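Long-range contact in GphF (Cystobacter violaceus, PDB 6MFC), which probably decarboxylates an acyl starter unit at the initiation of polyketide biosynthesis, using a repurposed GNAT (acetyltransferase-like) fold: residues H105-L117 and V136-V150. Sequence-based numbering, arbitrary orientation.
Sequences HDPSGAALQLLGL and VLAAARLRPGIENVV
The carbonyl of Ala110 is approached over one face by the backbone of Glu147: Glu147 N lies 3.0 Å from Ala110 O and some 65° out of the carbonyl plane, so this hydrogen bond does not use a lone-pair direction. The Glu147 side chain runs alongside Ala110, and its OE1 comes 3.5 Å from Ala110 CB, a van der Waals contact. Away from the interface, Pro107 CG sits over one face of the His105 ring, nearer its edge than its centre.

Beyond Ala110 the strands pair in parallel. Leu112 gives its N-H to Asn148 O (2.8 Å) and accepts from Val150 N at its own O (3.0 Å); Leu114 N then reaches Val150 O at 2.7 Å, nearly head-on to the carbonyl. The axes of 111-117 and 148-150 are inclined by 22°. Both strands belong to the beta-alpha-beta unit whose helix closes with 136-140, roughly antiparallel to 111-117, the central arrangement of the GNAT fold. Leu115 and Gly116 both face Tyr83 of strand 77-87, a classic beta bulge; in GNAT enzymes a bulge in this strand helps splay it from its parallel neighbour, and acyl-CoA binds in the gap, probably a shared feature here.

Helix and sheet meet over Leu112 and Leu114. With CG anti to the backbone N (chi1 -177°), Leu112 turns CD2 toward Val136 CG1 and Ala140 CB, while its CB rests on Ile146 CD1 (3.8 Å). The Leu114 and Val136 side chains lie alongside each other, pointing opposite ways, CD2 to CG1 at 3.9 Å; Leu114 also crosses Val149 at a slant, CG to CG1 at 3.8 Å. On the other sheet face, Gln113 OE1 accepts from Gln85 NE2.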
# COMPACT_ATOMS: atom_id res chain seq x y z
N HIS A 105 -2.04 6.54 14.06
CA HIS A 105 -0.82 5.93 14.58
C HIS A 105 -0.98 5.54 16.04
O HIS A 105 -1.20 6.39 16.90
CB HIS A 105 0.36 6.89 14.41
CG HIS A 105 1.68 6.29 14.79
ND1 HIS A 105 2.74 7.05 15.23
CD2 HIS A 105 2.10 5.01 14.79
CE1 HIS A 105 3.76 6.26 15.49
NE2 HIS A 105 3.41 5.01 15.23
N ASP A 106 -0.88 4.24 16.31
CA ASP A 106 -0.94 3.70 17.67
C ASP A 106 0.27 2.79 17.87
O ASP A 106 0.26 1.64 17.40
CB ASP A 106 -2.24 2.95 17.91
CG ASP A 106 -2.36 2.43 19.33
OD1 ASP A 106 -1.59 2.87 20.20
OD2 ASP A 106 -3.24 1.57 19.57
N PRO A 107 1.31 3.27 18.56
CA PRO A 107 2.50 2.42 18.77
C PRO A 107 2.21 1.14 19.54
O PRO A 107 2.96 0.17 19.39
CB PRO A 107 3.45 3.34 19.54
CG PRO A 107 3.00 4.73 19.21
CD PRO A 107 1.51 4.64 19.06
N SER A 108 1.16 1.11 20.34
CA SER A 108 0.78 -0.08 21.08
C SER A 108 -0.27 -0.92 20.35
O SER A 108 -0.80 -1.87 20.94
CB SER A 108 0.25 0.30 22.47
OG SER A 108 -0.91 1.10 22.38
N GLY A 109 -0.57 -0.59 19.10
CA GLY A 109 -1.59 -1.30 18.37
C GLY A 109 -1.16 -2.70 17.97
O GLY A 109 0.02 -3.07 18.02
N ALA A 110 -2.15 -3.49 17.55
CA ALA A 110 -1.94 -4.88 17.17
C ALA A 110 -2.13 -5.10 15.67
O ALA A 110 -2.59 -6.16 15.24
CB ALA A 110 -2.87 -5.80 17.96
N ALA A 111 -1.79 -4.10 14.87
CA ALA A 111 -1.89 -4.21 13.42
C ALA A 111 -1.01 -3.16 12.77
O ALA A 111 -0.93 -2.03 13.25
CB ALA A 111 -3.35 -4.06 12.95
N LEU A 112 -0.35 -3.54 11.68
CA LEU A 112 0.56 -2.67 10.95
C LEU A 112 -0.08 -2.29 9.62
O LEU A 112 -0.43 -3.17 8.82
CB LEU A 112 1.91 -3.35 10.73
CG LEU A 112 3.01 -2.54 10.04
CD1 LEU A 112 3.42 -1.35 10.90
CD2 LEU A 112 4.21 -3.42 9.73
N GLN A 113 -0.23 -0.99 9.38
CA GLN A 113 -0.92 -0.49 8.20
C GLN A 113 0.09 -0.16 7.10
O GLN A 113 1.05 0.57 7.34
CB GLN A 113 -1.74 0.76 8.53
CG GLN A 113 -2.39 1.40 7.32
CD GLN A 113 -2.86 2.81 7.60
OE1 GLN A 113 -2.59 3.37 8.66
NE2 GLN A 113 -3.57 3.39 6.64
N LEU A 114 -0.16 -0.68 5.90
CA LEU A 114 0.67 -0.36 4.74
C LEU A 114 0.22 0.98 4.17
O LEU A 114 -0.92 1.11 3.70
CB LEU A 114 0.57 -1.45 3.68
CG LEU A 114 1.25 -2.79 3.96
CD1 LEU A 114 0.97 -3.79 2.85
CD2 LEU A 114 2.75 -2.59 4.14
N LEU A 115 1.10 1.98 4.22
CA LEU A 115 0.80 3.27 3.62
C LEU A 115 1.19 3.33 2.15
O LEU A 115 0.62 4.12 1.39
CB LEU A 115 1.51 4.39 4.38
CG LEU A 115 1.10 4.54 5.85
CD1 LEU A 115 1.89 5.66 6.51
CD2 LEU A 115 -0.39 4.81 5.96
N GLY A 116 2.14 2.49 1.73
CA GLY A 116 2.57 2.47 0.34
C GLY A 116 3.59 1.41 0.05
O GLY A 116 4.36 1.00 0.92
N LEU A 117 3.60 0.93 -1.20
CA LEU A 117 4.61 -0.02 -1.67
C LEU A 117 4.87 0.32 -3.14
O LEU A 117 4.05 0.01 -4.01
CB LEU A 117 4.15 -1.46 -1.50
CG LEU A 117 5.12 -2.58 -1.90
CD1 LEU A 117 4.95 -3.78 -0.97
CD2 LEU A 117 4.91 -3.01 -3.34
N VAL A 136 7.87 -7.49 4.24
CA VAL A 136 7.11 -6.80 5.29
C VAL A 136 6.30 -7.81 6.10
O VAL A 136 6.27 -7.75 7.33
CB VAL A 136 6.21 -5.72 4.67
CG1 VAL A 136 5.27 -5.14 5.72
CG2 VAL A 136 7.06 -4.62 4.06
N LEU A 137 5.63 -8.74 5.41
CA LEU A 137 4.85 -9.75 6.11
C LEU A 137 5.73 -10.61 7.00
O LEU A 137 5.31 -11.00 8.10
CB LEU A 137 4.10 -10.62 5.09
CG LEU A 137 3.09 -9.90 4.20
CD1 LEU A 137 2.50 -10.85 3.17
CD2 LEU A 137 2.00 -9.27 5.04
N ALA A 138 6.95 -10.90 6.56
CA ALA A 138 7.87 -11.67 7.39
C ALA A 138 8.41 -10.84 8.55
O ALA A 138 8.59 -11.36 9.66
CB ALA A 138 9.02 -12.21 6.54
N ALA A 139 8.67 -9.55 8.31
CA ALA A 139 9.17 -8.69 9.37
C ALA A 139 8.09 -8.40 10.41
O ALA A 139 8.41 -8.22 11.59
CB ALA A 139 9.71 -7.39 8.79
N ALA A 140 6.83 -8.36 9.99
CA ALA A 140 5.75 -8.07 10.93
C ALA A 140 5.47 -9.25 11.85
O ALA A 140 5.08 -9.05 13.01
CB ALA A 140 4.48 -7.68 10.17
N ARG A 141 5.67 -10.47 11.37
CA ARG A 141 5.47 -11.65 12.20
C ARG A 141 6.57 -11.82 13.24
O ARG A 141 6.42 -12.64 14.15
CB ARG A 141 5.37 -12.90 11.33
CG ARG A 141 4.19 -12.89 10.38
CD ARG A 141 4.31 -13.95 9.29
NE ARG A 141 4.02 -15.29 9.78
CZ ARG A 141 4.94 -16.17 10.16
NH1 ARG A 141 6.22 -15.85 10.12
NH2 ARG A 141 4.57 -17.37 10.59
N LEU A 142 7.67 -11.08 13.12
CA LEU A 142 8.75 -11.11 14.09
C LEU A 142 8.71 -9.93 15.06
O LEU A 142 9.57 -9.84 15.93
CB LEU A 142 10.11 -11.13 13.38
CG LEU A 142 10.52 -12.47 12.76
CD1 LEU A 142 11.77 -12.31 11.91
CD2 LEU A 142 10.73 -13.51 13.84
N ARG A 143 7.72 -9.04 14.93
CA ARG A 143 7.56 -7.95 15.88
C ARG A 143 6.46 -8.30 16.87
O ARG A 143 5.36 -8.68 16.45
CB ARG A 143 7.22 -6.65 15.16
CG ARG A 143 7.43 -5.40 16.01
CD ARG A 143 7.20 -4.13 15.20
NE ARG A 143 8.01 -4.09 13.99
CZ ARG A 143 9.24 -3.59 13.92
NH1 ARG A 143 9.81 -3.07 15.00
NH2 ARG A 143 9.90 -3.60 12.77
N PRO A 144 6.71 -8.21 18.18
CA PRO A 144 5.71 -8.65 19.15
C PRO A 144 4.51 -7.72 19.18
O PRO A 144 4.65 -6.50 19.25
CB PRO A 144 6.47 -8.63 20.48
CG PRO A 144 7.54 -7.60 20.28
CD PRO A 144 7.94 -7.70 18.83
N GLY A 145 3.31 -8.31 19.13
CA GLY A 145 2.06 -7.59 19.19
C GLY A 145 1.36 -7.44 17.86
O GLY A 145 0.13 -7.34 17.83
N ILE A 146 2.11 -7.42 16.76
CA ILE A 146 1.51 -7.24 15.44
C ILE A 146 0.74 -8.50 15.07
O ILE A 146 1.31 -9.60 15.00
CB ILE A 146 2.59 -6.92 14.39
CG1 ILE A 146 3.19 -5.54 14.65
CG2 ILE A 146 1.99 -6.99 12.99
CD1 ILE A 146 2.22 -4.41 14.41
N GLU A 147 -0.56 -8.35 14.83
CA GLU A 147 -1.42 -9.47 14.47
C GLU A 147 -1.85 -9.46 13.01
O GLU A 147 -2.14 -10.53 12.46
CB GLU A 147 -2.68 -9.49 15.35
CG GLU A 147 -2.43 -9.96 16.77
CD GLU A 147 -3.66 -9.85 17.65
OE1 GLU A 147 -4.40 -8.86 17.51
OE2 GLU A 147 -3.89 -10.77 18.47
N ASN A 148 -1.90 -8.30 12.36
CA ASN A 148 -2.32 -8.22 10.97
C ASN A 148 -1.54 -7.13 10.26
O ASN A 148 -1.15 -6.13 10.86
CB ASN A 148 -3.82 -7.95 10.85
CG ASN A 148 -4.67 -9.07 11.40
OD1 ASN A 148 -5.02 -10.01 10.69
ND2 ASN A 148 -5.01 -8.97 12.68
N VAL A 149 -1.32 -7.34 8.96
CA VAL A 149 -0.80 -6.33 8.06
C VAL A 149 -1.95 -5.94 7.14
O VAL A 149 -2.39 -6.75 6.32
CB VAL A 149 0.41 -6.82 7.26
CG1 VAL A 149 0.92 -5.73 6.33
CG2 VAL A 149 1.51 -7.28 8.20
N VAL A 150 -2.45 -4.72 7.29
CA VAL A 150 -3.61 -4.27 6.53
C VAL A 150 -3.21 -3.05 5.70
O VAL A 150 -2.13 -2.48 5.85
CB VAL A 150 -4.81 -3.94 7.43
CG1 VAL A 150 -5.07 -5.09 8.40
CG2 VAL A 150 -4.56 -2.65 8.18